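Local coordinates for carbamate kinase (Mycoplasma penetrans, PDB 4AXS), which probably catalyses reversible phosphoryl transfer between carbamoyl phosphate and ADP, an ATP-yielding step of the arginine deiminase pathway, at residues A[48-53]-A[313-318]; A[110-115]-A[205-210]; A[76-81]-A[151-156]; A[41-46]-A[105-110]. All coordinates share one frame; numbering follows the deposited sequence.

Interaction 1 of 4, residues A[48-53]-A[313-318]; sequences KIPAAK and ADLSKV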
loop_
_atom_site.group_PDB
_atom_site.type_symbol
_atom_site.label_atom_id
_atom_site.label_comp_id
_atom_site.label_asym_id
_atom_site.label_seq_id
_atom_site.Cartn_x
_atom_site.Cartn_y
_atom_site.Cartn_z
ATOM N N LYS A 48 -13.470 11.622 -4.801
ATOM C CA LYS A 48 -14.259 11.386 -6.011
ATOM C C LYS A 48 -13.880 12.401 -7.076
ATOM O O LYS A 48 -13.684 12.041 -8.241
ATOM C CB LYS A 48 -15.765 11.484 -5.752
ATOM C CG LYS A 48 -16.254 10.995 -4.402
ATOM C CD LYS A 48 -16.416 9.483 -4.346
ATOM C CE LYS A 48 -17.364 9.103 -3.225
ATOM N NZ LYS A 48 -18.726 9.659 -3.465
ATOM N N ILE A 49 -13.789 13.670 -6.669
ATOM C CA ILE A 49 -13.512 14.785 -7.600
ATOM C C ILE A 49 -12.264 14.578 -8.464
ATOM O O ILE A 49 -12.342 14.590 -9.689
ATOM C CB ILE A 49 -13.409 16.150 -6.868
ATOM C CG1 ILE A 49 -14.785 16.619 -6.399
ATOM C CG2 ILE A 49 -12.800 17.196 -7.783
ATOM C CD1 ILE A 49 -15.791 16.753 -7.533
ATOM N N PRO A 50 -11.106 14.381 -7.824
ATOM C CA PRO A 50 -9.899 14.119 -8.615
ATOM C C PRO A 50 -10.083 12.908 -9.539
ATOM O O PRO A 50 -9.645 12.924 -10.697
ATOM C CB PRO A 50 -8.849 13.802 -7.549
ATOM C CG PRO A 50 -9.379 14.434 -6.283
ATOM C CD PRO A 50 -10.851 14.362 -6.372
ATOM N N ALA A 51 -10.732 11.865 -9.026
ATOM C CA ALA A 51 -10.874 10.626 -9.775
ATOM C C ALA A 51 -11.653 10.850 -11.067
ATOM O O ALA A 51 -11.195 10.477 -12.150
ATOM C CB ALA A 51 -11.538 9.546 -8.915
ATOM N N ALA A 52 -12.832 11.451 -10.956
ATOM C CA ALA A 52 -13.607 11.787 -12.147
ATOM C C ALA A 52 -12.766 12.587 -13.164
ATOM O O ALA A 52 -12.782 12.291 -14.367
ATOM C CB ALA A 52 -14.875 12.535 -11.769
ATOM N N LYS A 53 -12.021 13.583 -12.682
ATOM C CA LYS A 53 -11.117 14.319 -13.563
ATOM C C LYS A 53 -10.077 13.374 -14.186
ATOM O O LYS A 53 -9.797 13.460 -15.384
ATOM C CB LYS A 53 -10.413 15.477 -12.842
ATOM C CG LYS A 53 -11.301 16.385 -11.993
ATOM C CD LYS A 53 -12.084 17.430 -12.783
ATOM C CE LYS A 53 -12.460 18.603 -11.858
ATOM N NZ LYS A 53 -13.636 19.416 -12.311
ATOM N N ALA A 313 -2.434 24.454 -11.358
ATOM C CA ALA A 313 -3.806 24.951 -11.331
ATOM C C ALA A 313 -4.643 24.298 -10.229
ATOM O O ALA A 313 -4.197 23.356 -9.568
ATOM C CB ALA A 313 -4.462 24.757 -12.690
ATOM N N ASP A 314 -5.863 24.805 -10.049
ATOM C CA ASP A 314 -6.781 24.307 -9.026
ATOM C C ASP A 314 -7.583 23.116 -9.536
ATOM O O ASP A 314 -7.636 22.857 -10.737
ATOM C CB ASP A 314 -7.634 25.447 -8.458
ATOM C CG ASP A 314 -8.678 24.961 -7.444
ATOM O OD1 ASP A 314 -8.433 23.953 -6.742
ATOM O OD2 ASP A 314 -9.752 25.597 -7.338
ATOM N N LEU A 315 -8.186 22.386 -8.600
ATOM C CA LEU A 315 -9.044 21.246 -8.910
ATOM C C LEU A 315 -10.296 21.452 -9.759
ATOM O O LEU A 315 -10.585 20.662 -10.663
ATOM C CB LEU A 315 -9.664 20.728 -7.614
ATOM C CG LEU A 315 -8.854 19.693 -6.827
ATOM C CD1 LEU A 315 -9.097 18.285 -7.366
ATOM C CD2 LEU A 315 -7.367 20.057 -6.834
ATOM N N SER A 316 -11.042 22.508 -9.446
ATOM C CA SER A 316 -12.272 22.844 -10.163
ATOM C C SER A 316 -11.922 23.151 -11.628
ATOM O O SER A 316 -12.659 22.785 -12.552
ATOM C CB SER A 316 -12.897 24.092 -9.526
ATOM O OG SER A 316 -13.239 23.889 -8.164
ATOM N N LYS A 317 -10.795 23.819 -11.837
ATOM C CA LYS A 317 -10.519 24.411 -13.138
ATOM C C LYS A 317 -9.342 23.775 -13.865
ATOM O O LYS A 317 -8.577 24.467 -14.546
ATOM C CB LYS A 317 -10.303 25.917 -12.971
ATOM C CG LYS A 317 -11.392 26.571 -12.115
ATOM C CD LYS A 317 -11.030 27.980 -11.690
ATOM C CE LYS A 317 -11.726 28.376 -10.394
ATOM N NZ LYS A 317 -10.966 27.935 -9.188
ATOM N N VAL A 318 -9.217 22.457 -13.747
ATOM C CA VAL A 318 -8.026 21.774 -14.232
ATOM C C VAL A 318 -8.131 21.286 -15.674
ATOM O O VAL A 318 -7.116 21.124 -16.349
ATOM C CB VAL A 318 -7.622 20.614 -13.312
ATOM C CG1 VAL A 318 -8.815 19.702 -13.033
ATOM C CG2 VAL A 318 -6.463 19.832 -13.922
#
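Lys53 of helix 48-59 reaches over to the loop 313-318, which folds as a type I turn from Leu315 to Val318. Its CB points toward the loop. CG lies anti to the carbonyl carbon (chi1 -47°), and a bend at chi2 then carries the chain across Val318. CD and CE both lie against that residue, with Lys53 CE 4.0 Å from Val318 CG1. CE also sits beside the turn, 3.0 Å from Leu315 O. At the tip, Lys53 NZ stands 3.5 Å from Ser316 O without bonding to it; its salt bridge goes to Glu319, just beyond the turn.

Beside the lysine lies a small apolar patch. Leu315 sends one branch to the helix, where CD1 meets Ile49 CG2 at 3.9 Å and Pro50 CG at 4.0 Å, crossing both side chains obliquely. Leu315 and Val318 also touch Leu251 of strand 247-251, so the contact joins the helix to the central sheet through the loop that follows strand 309-313. Methylene and methyl groups do the packing, while the ammonium is paired at the far end, its charge probably eased further by the nearby turn carbonyls.

Interaction 2 of 4, residues A[110-115]-A[205-210]; sequences HMLTAI and VCIVGG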
loop_
_atom_site.group_PDB
_atom_site.type_symbol
_atom_site.label_atom_id
_atom_site.label_comp_id
_atom_site.label_asym_id
_atom_site.label_seq_id
_atom_site.Cartn_x
_atom_site.Cartn_y
_atom_site.Cartn_z
ATOM N N HIS A 110 -8.671 4.528 -0.732
ATOM C CA HIS A 110 -9.722 5.439 -1.185
ATOM C C HIS A 110 -9.558 5.823 -2.662
ATOM O O HIS A 110 -10.511 5.788 -3.432
ATOM C CB HIS A 110 -9.793 6.678 -0.299
ATOM C CG HIS A 110 -10.517 6.456 0.993
ATOM N ND1 HIS A 110 -10.138 7.073 2.171
ATOM C CD2 HIS A 110 -11.603 5.715 1.290
ATOM C CE1 HIS A 110 -10.959 6.707 3.137
ATOM N NE2 HIS A 110 -11.857 5.879 2.634
ATOM N N MET A 111 -8.346 6.156 -3.066
ATOM C CA MET A 111 -8.095 6.440 -4.467
ATOM C C MET A 111 -8.381 5.243 -5.384
ATOM O O MET A 111 -9.022 5.406 -6.424
ATOM C CB MET A 111 -6.672 6.991 -4.664
ATOM C CG MET A 111 -6.444 8.306 -3.892
ATOM S SD MET A 111 -4.875 9.141 -4.212
ATOM C CE MET A 111 -5.148 9.682 -5.892
ATOM N N LEU A 112 -7.937 4.046 -4.986
ATOM C CA LEU A 112 -8.103 2.849 -5.810
ATOM C C LEU A 112 -9.563 2.552 -6.124
ATOM O O LEU A 112 -9.906 2.220 -7.256
ATOM C CB LEU A 112 -7.483 1.641 -5.133
ATOM C CG LEU A 112 -6.977 0.563 -6.084
ATOM C CD1 LEU A 112 -6.047 1.191 -7.118
ATOM C CD2 LEU A 112 -6.263 -0.522 -5.285
ATOM N N THR A 113 -10.430 2.662 -5.127
ATOM C CA THR A 113 -11.852 2.507 -5.398
ATOM C C THR A 113 -12.305 3.589 -6.376
ATOM O O THR A 113 -12.759 3.300 -7.490
ATOM C CB THR A 113 -12.709 2.644 -4.130
ATOM O OG1 THR A 113 -12.382 1.609 -3.200
ATOM C CG2 THR A 113 -14.175 2.533 -4.476
ATOM N N ALA A 114 -12.153 4.843 -5.947
ATOM C CA ALA A 114 -12.749 5.979 -6.631
ATOM C C ALA A 114 -12.366 6.065 -8.102
ATOM O O ALA A 114 -13.220 6.295 -8.968
ATOM C CB ALA A 114 -12.402 7.256 -5.913
ATOM N N ILE A 115 -11.089 5.876 -8.398
ATOM C CA ILE A 115 -10.646 6.068 -9.770
ATOM C C ILE A 115 -11.037 4.865 -10.618
ATOM O O ILE A 115 -11.343 4.999 -11.805
ATOM C CB ILE A 115 -9.139 6.346 -9.863
ATOM C CG1 ILE A 115 -8.699 6.376 -11.321
ATOM C CG2 ILE A 115 -8.360 5.266 -9.126
ATOM C CD1 ILE A 115 -7.211 6.388 -11.487
ATOM N N VAL A 205 -3.339 2.462 -15.211
ATOM C CA VAL A 205 -3.348 3.718 -14.467
ATOM C C VAL A 205 -2.765 3.502 -13.064
ATOM O O VAL A 205 -3.418 2.938 -12.184
ATOM C CB VAL A 205 -4.759 4.340 -14.408
ATOM C CG1 VAL A 205 -5.782 3.283 -14.114
ATOM C CG2 VAL A 205 -4.818 5.457 -13.375
ATOM N N CYS A 206 -1.530 3.970 -12.884
ATOM C CA CYS A 206 -0.693 3.651 -11.737
ATOM C C CYS A 206 -0.622 4.757 -10.695
ATOM O O CYS A 206 -0.240 5.878 -11.002
ATOM C CB CYS A 206 0.737 3.403 -12.206
ATOM S SG CYS A 206 0.914 2.227 -13.533
ATOM N N ILE A 207 -0.934 4.417 -9.446
ATOM C CA ILE A 207 -0.839 5.372 -8.350
ATOM C C ILE A 207 0.443 5.128 -7.571
ATOM O O ILE A 207 0.655 4.039 -7.036
ATOM C CB ILE A 207 -2.053 5.284 -7.414
ATOM C CG1 ILE A 207 -3.348 5.265 -8.230
ATOM C CG2 ILE A 207 -2.041 6.434 -6.423
ATOM C CD1 ILE A 207 -4.586 4.996 -7.407
ATOM N N VAL A 208 1.298 6.146 -7.525
ATOM C CA VAL A 208 2.601 6.035 -6.880
ATOM C C VAL A 208 3.001 7.304 -6.142
ATOM O O VAL A 208 2.325 8.342 -6.233
ATOM C CB VAL A 208 3.699 5.743 -7.899
ATOM C CG1 VAL A 208 3.543 4.346 -8.467
ATOM C CG2 VAL A 208 3.675 6.784 -9.002
ATOM N N GLY A 209 4.115 7.220 -5.419
ATOM C CA GLY A 209 4.650 8.363 -4.688
ATOM C C GLY A 209 3.684 8.918 -3.655
ATOM O O GLY A 209 3.635 10.139 -3.429
ATOM N N GLY A 210 2.909 8.026 -3.030
ATOM C CA GLY A 210 1.974 8.427 -1.992
ATOM C C GLY A 210 2.712 9.143 -0.877
ATOM O O GLY A 210 3.678 8.614 -0.341
#
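The main chain of Ile207 is hydrogen-bonded to Leu129 of strand 128-130 and to Phe131 just after it, in parallel pairing, and its side chain points from there to helix 96-121. CG1 lies anti to the carbonyl carbon and the chain is extended at chi2 (172°), which drives the methyl CD1 into the helix surface. That methyl meets Met111 at CB (4.0 Å from Ile207 CD1) and Leu112 at CD1 (4.1 Å from it); an approach to Ile115 CG2 is less sure, because that atom is crowded in the model. Leu112 comes across Ile207 at a slant, whereas Ile115 runs past it in the opposite sense. At the end of the helix segment, Ile115 and Val205 point their ends at each other, although their modelled separation is too short to be reliable.

The helix lies nearly antiparallel to the strand, at 160°, with the axes 10.2 Å apart at their closest. Cys206 and Val208 bond through the backbone to Val66 of strand 64-68, against whose side chain both Met111 and Ile207 rest. Leu112 also packs on Leu132 of the second subunit. Only hydrocarbon groups meet between helix and strand, all of them buried, so this helix-on-sheet layer is held by shape and exclusion of water.

Interaction 3 of 4, residues A[76-81]-A[151-156]; sequences MIFNAF and VGPFYS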
loop_
_atom_site.group_PDB
_atom_site.type_symbol
_atom_site.label_atom_id
_atom_site.label_comp_id
_atom_site.label_asym_id
_atom_site.label_seq_id
_atom_site.Cartn_x
_atom_site.Cartn_y
_atom_site.Cartn_z
ATOM N N MET A 76 -2.340 12.478 11.264
ATOM C CA MET A 76 -3.446 11.963 12.029
ATOM C C MET A 76 -3.169 10.604 12.579
ATOM O O MET A 76 -3.621 10.259 13.650
ATOM C CB MET A 76 -4.685 11.861 11.174
ATOM C CG MET A 76 -5.564 10.682 11.492
ATOM S SD MET A 76 -7.049 10.699 10.492
ATOM C CE MET A 76 -6.718 9.318 9.434
ATOM N N ILE A 77 -2.425 9.830 11.822
ATOM C CA ILE A 77 -2.185 8.460 12.141
ATOM C C ILE A 77 -1.085 8.378 13.134
ATOM O O ILE A 77 -1.085 7.526 13.963
ATOM C CB ILE A 77 -1.762 7.660 10.900
ATOM C CG1 ILE A 77 -2.964 7.347 10.016
ATOM C CG2 ILE A 77 -1.076 6.394 11.318
ATOM C CD1 ILE A 77 -2.644 7.048 8.575
ATOM N N PHE A 78 -0.128 9.267 13.022
ATOM C CA PHE A 78 1.040 9.241 13.867
ATOM C C PHE A 78 0.772 9.798 15.263
ATOM O O PHE A 78 1.250 9.276 16.250
ATOM C CB PHE A 78 2.152 10.010 13.188
ATOM C CG PHE A 78 3.406 10.059 13.966
ATOM C CD1 PHE A 78 4.325 9.049 13.871
ATOM C CD2 PHE A 78 3.673 11.125 14.783
ATOM C CE1 PHE A 78 5.491 9.098 14.577
ATOM C CE2 PHE A 78 4.830 11.188 15.488
ATOM C CZ PHE A 78 5.744 10.170 15.384
ATOM N N ASN A 79 -0.002 10.862 15.312
ATOM C CA ASN A 79 -0.497 11.435 16.540
ATOM C C ASN A 79 -1.187 10.373 17.378
ATOM O O ASN A 79 -0.715 9.962 18.406
ATOM C CB ASN A 79 -1.521 12.498 16.217
ATOM C CG ASN A 79 -0.889 13.822 15.883
ATOM O OD1 ASN A 79 0.284 14.000 16.067
ATOM N ND2 ASN A 79 -1.666 14.752 15.422
ATOM N N ALA A 80 -2.326 9.953 16.861
ATOM C CA ALA A 80 -3.101 8.837 17.345
ATOM C C ALA A 80 -2.373 7.678 18.029
ATOM O O ALA A 80 -2.921 7.079 18.920
ATOM C CB ALA A 80 -3.957 8.303 16.226
ATOM N N PHE A 81 -1.171 7.336 17.614
ATOM C CA PHE A 81 -0.515 6.186 18.210
ATOM C C PHE A 81 0.160 6.696 19.424
ATOM O O PHE A 81 0.623 5.978 20.284
ATOM C CB PHE A 81 0.526 5.639 17.275
ATOM C CG PHE A 81 0.064 4.484 16.465
ATOM C CD1 PHE A 81 -0.134 3.263 17.027
ATOM C CD2 PHE A 81 -0.146 4.621 15.116
ATOM C CE1 PHE A 81 -0.540 2.200 16.254
ATOM C CE2 PHE A 81 -0.566 3.572 14.357
ATOM C CZ PHE A 81 -0.760 2.358 14.922
ATOM N N VAL A 151 6.812 18.135 13.133
ATOM C CA VAL A 151 5.977 16.935 13.015
ATOM C C VAL A 151 5.420 16.472 14.365
ATOM O O VAL A 151 6.063 16.644 15.405
ATOM C CB VAL A 151 6.770 15.767 12.358
ATOM C CG1 VAL A 151 6.495 14.438 13.066
ATOM C CG2 VAL A 151 6.466 15.682 10.861
ATOM N N GLY A 152 4.221 15.893 14.340
ATOM C CA GLY A 152 3.647 15.250 15.511
ATOM C C GLY A 152 3.370 16.173 16.681
ATOM O O GLY A 152 3.273 17.387 16.512
ATOM N N PRO A 153 3.239 15.588 17.885
ATOM C CA PRO A 153 2.858 16.252 19.143
ATOM C C PRO A 153 3.647 17.525 19.467
ATOM O O PRO A 153 4.882 17.498 19.505
ATOM C CB PRO A 153 3.151 15.182 20.200
ATOM C CG PRO A 153 2.967 13.886 19.465
ATOM C CD PRO A 153 3.462 14.143 18.072
ATOM N N PHE A 154 2.919 18.614 19.715
ATOM C CA PHE A 154 3.490 19.907 20.091
ATOM C C PHE A 154 3.868 19.906 21.575
ATOM O O PHE A 154 3.619 20.879 22.287
ATOM C CB PHE A 154 2.466 21.021 19.811
ATOM N N TYR A 155 4.469 18.817 22.045
ATOM C CA TYR A 155 4.837 18.718 23.458
ATOM C C TYR A 155 6.202 19.324 23.767
ATOM O O TYR A 155 6.885 19.828 22.868
ATOM C CB TYR A 155 4.758 17.274 23.943
ATOM C CG TYR A 155 3.343 16.834 24.224
ATOM C CD1 TYR A 155 2.308 17.760 24.269
ATOM C CD2 TYR A 155 3.036 15.495 24.443
ATOM C CE1 TYR A 155 1.009 17.371 24.525
ATOM C CE2 TYR A 155 1.732 15.094 24.701
ATOM C CZ TYR A 155 0.724 16.036 24.741
ATOM O OH TYR A 155 -0.569 15.633 24.997
ATOM N N SER A 156 6.589 19.271 25.040
ATOM C CA SER A 156 7.801 19.937 25.497
ATOM C C SER A 156 8.107 19.592 26.956
ATOM O O SER A 156 7.958 18.442 27.385
ATOM C CB SER A 156 7.663 21.456 25.314
ATOM O OG SER A 156 8.893 22.122 25.546
#
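Phe78 turns its CG anti to the backbone N (chi1 180°), and a chi2 of 86° sets the ring so that its rim faces the loop 151-156. Asn79, next on helix 71-83, has CG anti to its carbonyl carbon instead (chi1 -83°), which brings its amide oxygen to the same part of the loop. Gly152 and Pro153 receive both.

The ring meets them edge-on: Phe78 CD2 is 4.2 Å from Gly152 CA, and Phe78 CE2 is 4.2 Å from Pro153 CD, both near the ring plane. Phe78 and Pro153 cross at about a right angle, while Val151 CG1 makes a looser contact with the ring. Asn79 OD1 lies 3.6 Å from Gly152 CA and 3.8 Å from Pro153 CD, a carbonyl set against weakly polarised C-H groups. Gly152 has a positive phi and no side chain, and here the two backbones come close, with Asn79 CA 5.7 Å from Gly152 CA. The contact is small and lies at the surface.

The loop follows strand 149-150, and Val151 bonds through its backbone to Lys180, beside strand 181-182; this excursion is consistent with the protruding subdomain known from carbamate kinases. Helix 96-121 packs against the same ring: its Phe96 meets Phe78 edge-to-face and also touches Val151. From helix 71-83, Ile77 and Phe81 pack on Met102 of that same helix, and Ile77 and Ala80 reach Phe81 of the second subunit.

Interaction 4 of 4, residues A[41-46]-A[105-110]; sequences SQQKEL and GYIGYH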
loop_
_atom_site.group_PDB
_atom_site.type_symbol
_atom_site.label_atom_id
_atom_site.label_comp_id
_atom_site.label_asym_id
_atom_site.label_seq_id
_atom_site.Cartn_x
_atom_site.Cartn_y
_atom_site.Cartn_z
ATOM N N SER A 41 -14.171 9.601 6.594
ATOM C CA SER A 41 -15.526 9.902 6.165
ATOM C C SER A 41 -15.489 10.767 4.930
ATOM O O SER A 41 -16.031 10.380 3.894
ATOM C CB SER A 41 -16.315 10.603 7.278
ATOM O OG SER A 41 -16.561 9.748 8.392
ATOM N N GLN A 42 -14.830 11.927 5.037
ATOM C CA GLN A 42 -14.822 12.921 3.961
ATOM C C GLN A 42 -13.750 12.663 2.898
ATOM O O GLN A 42 -13.922 13.042 1.732
ATOM C CB GLN A 42 -14.705 14.345 4.518
ATOM C CG GLN A 42 -13.350 14.697 5.117
ATOM C CD GLN A 42 -13.263 16.159 5.574
ATOM O OE1 GLN A 42 -12.673 16.997 4.893
ATOM N NE2 GLN A 42 -13.849 16.462 6.732
ATOM N N GLN A 43 -12.651 12.018 3.298
ATOM C CA GLN A 43 -11.618 11.619 2.350
ATOM C C GLN A 43 -12.255 10.744 1.271
ATOM O O GLN A 43 -11.973 10.905 0.075
ATOM C CB GLN A 43 -10.457 10.880 3.054
ATOM C CG GLN A 43 -9.241 10.602 2.140
ATOM C CD GLN A 43 -8.067 9.923 2.852
ATOM O OE1 GLN A 43 -8.114 8.726 3.171
ATOM N NE2 GLN A 43 -6.993 10.674 3.063
ATOM N N LYS A 44 -13.123 9.823 1.695
ATOM C CA LYS A 44 -13.890 9.026 0.745
ATOM C C LYS A 44 -14.723 9.920 -0.183
ATOM O O LYS A 44 -14.812 9.679 -1.386
ATOM C CB LYS A 44 -14.774 8.012 1.471
ATOM C CG LYS A 44 -14.874 6.666 0.763
ATOM C CD LYS A 44 -15.693 5.665 1.595
ATOM C CE LYS A 44 -15.478 5.913 3.094
ATOM N NZ LYS A 44 -15.961 4.798 3.969
ATOM N N GLU A 45 -15.331 10.956 0.382
ATOM C CA GLU A 45 -15.980 12.011 -0.433
ATOM C C GLU A 45 -15.075 12.828 -1.346
ATOM O O GLU A 45 -15.268 12.872 -2.559
ATOM C CB GLU A 45 -16.695 13.007 0.465
ATOM C CG GLU A 45 -18.112 13.270 0.017
ATOM C CD GLU A 45 -18.828 11.992 -0.419
ATOM O OE1 GLU A 45 -19.167 11.173 0.461
ATOM O OE2 GLU A 45 -19.041 11.802 -1.640
ATOM N N LEU A 46 -14.079 13.478 -0.759
ATOM C CA LEU A 46 -13.207 14.391 -1.511
ATOM C C LEU A 46 -12.598 13.653 -2.711
ATOM O O LEU A 46 -12.571 14.184 -3.819
ATOM C CB LEU A 46 -12.105 14.937 -0.590
ATOM C CG LEU A 46 -12.431 16.184 0.255
ATOM C CD1 LEU A 46 -13.914 16.347 0.562
ATOM C CD2 LEU A 46 -11.631 16.196 1.534
ATOM N N GLY A 105 -1.432 3.238 2.411
ATOM C CA GLY A 105 -2.445 2.218 2.243
ATOM C C GLY A 105 -3.808 2.731 2.647
ATOM O O GLY A 105 -4.852 2.264 2.159
ATOM N N TYR A 106 -3.807 3.703 3.551
ATOM C CA TYR A 106 -5.054 4.345 3.923
ATOM C C TYR A 106 -5.546 5.156 2.721
ATOM O O TYR A 106 -6.675 4.982 2.260
ATOM C CB TYR A 106 -4.855 5.195 5.175
ATOM C CG TYR A 106 -5.944 6.215 5.449
ATOM C CD1 TYR A 106 -7.287 5.853 5.419
ATOM C CD2 TYR A 106 -5.617 7.546 5.761
ATOM C CE1 TYR A 106 -8.282 6.783 5.677
ATOM C CE2 TYR A 106 -6.599 8.474 6.022
ATOM C CZ TYR A 106 -7.935 8.087 5.977
ATOM O OH TYR A 106 -8.927 9.006 6.233
ATOM N N ILE A 107 -4.682 5.988 2.162
ATOM C CA ILE A 107 -5.094 6.795 1.027
ATOM C C ILE A 107 -5.229 5.985 -0.268
ATOM O O ILE A 107 -6.141 6.218 -1.062
ATOM C CB ILE A 107 -4.137 7.993 0.806
ATOM C CG1 ILE A 107 -4.122 8.901 2.044
ATOM C CG2 ILE A 107 -4.547 8.773 -0.435
ATOM C CD1 ILE A 107 -2.809 9.596 2.276
ATOM N N GLY A 108 -4.318 5.043 -0.490
ATOM C CA GLY A 108 -4.331 4.298 -1.734
ATOM C C GLY A 108 -5.635 3.540 -1.879
ATOM O O GLY A 108 -6.169 3.364 -2.974
ATOM N N TYR A 109 -6.156 3.096 -0.747
ATOM C CA TYR A 109 -7.435 2.426 -0.727
ATOM C C TYR A 109 -8.551 3.318 -1.277
ATOM O O TYR A 109 -9.294 2.917 -2.189
ATOM C CB TYR A 109 -7.738 1.946 0.693
ATOM C CG TYR A 109 -9.188 1.658 0.967
ATOM C CD1 TYR A 109 -9.946 0.882 0.097
ATOM C CD2 TYR A 109 -9.794 2.138 2.116
ATOM C CE1 TYR A 109 -11.287 0.605 0.365
ATOM C CE2 TYR A 109 -11.117 1.868 2.395
ATOM C CZ TYR A 109 -11.858 1.107 1.521
ATOM O OH TYR A 109 -13.172 0.858 1.809
ATOM N N HIS A 110 -8.671 4.528 -0.732
ATOM C CA HIS A 110 -9.722 5.439 -1.185
ATOM C C HIS A 110 -9.558 5.823 -2.662
ATOM O O HIS A 110 -10.511 5.788 -3.432
ATOM C CB HIS A 110 -9.793 6.678 -0.299
ATOM C CG HIS A 110 -10.517 6.456 0.993
ATOM N ND1 HIS A 110 -10.138 7.073 2.171
ATOM C CD2 HIS A 110 -11.603 5.715 1.290
ATOM C CE1 HIS A 110 -10.959 6.707 3.137
ATOM N NE2 HIS A 110 -11.857 5.879 2.634
HETATM O O HOH W 1 -14.570 1.968 4.023
#
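Gln43 and His110 share the hydrogen bond between helix 40-46 and helix 96-121: His110 ND1 donates to Gln43 OE1 at 2.8 Å and 157°. The oxygen lies in the plane of the imidazole, with the amide turned 76° from the ring, though its modelled place is less certain because it crowds Tyr106, over whose ring face it sits. Gln43 gets there with CG anti to the backbone N (chi1 -172°) and an extended chain, which also brings Gln43 NE2 to 3.5 Å from Ile107 CG1.

Lys44 lies over one face of the imidazole in a CH-pi contact, CB 4.1 Å from the His110 ring centroid and CG 3.4 Å from His110 CD2. Tyr109 CD2 lies against the opposite face. A water links Lys44 NZ (3.2 Å from its oxygen) to Tyr109 OH (2.8 Å from it).

Farther out, Gln73 of helix 71-83 backs Gln43, Tyr106 and Ile107. His110 NE2 is hydrogen-bonded to Glu98 of the second subunit, to which Lys44 makes a long, weak ion pair. The imidazole is thus gripped at both nitrogens and between both faces; the carboxylate would tend to favour a protonated ring, and the nearby lysine to oppose it.

How the interactions relate
From the N terminus, helix 40-46 opens interaction 4 and helix 48-59, directly after it, opens interaction 1. Helix 71-83 then starts interaction 3. Interaction 4 closes first, at 105-110 on helix 96-121; interaction 2 opens at that same residue, His110, so the two run in series. Interaction 3 closes at 151-156, crossing both of them, and interaction 2 closes at strand 205-207. Interaction 1 closes last, at 313-318; its long loop encloses interactions 2 and 3 and crosses interaction 4. Helix 96-121 is the common hub: Ala51 packs on Ala114 and Ile115, and Met76 packs on Tyr106. Interactions 2, 3 and 4 all border the second subunit.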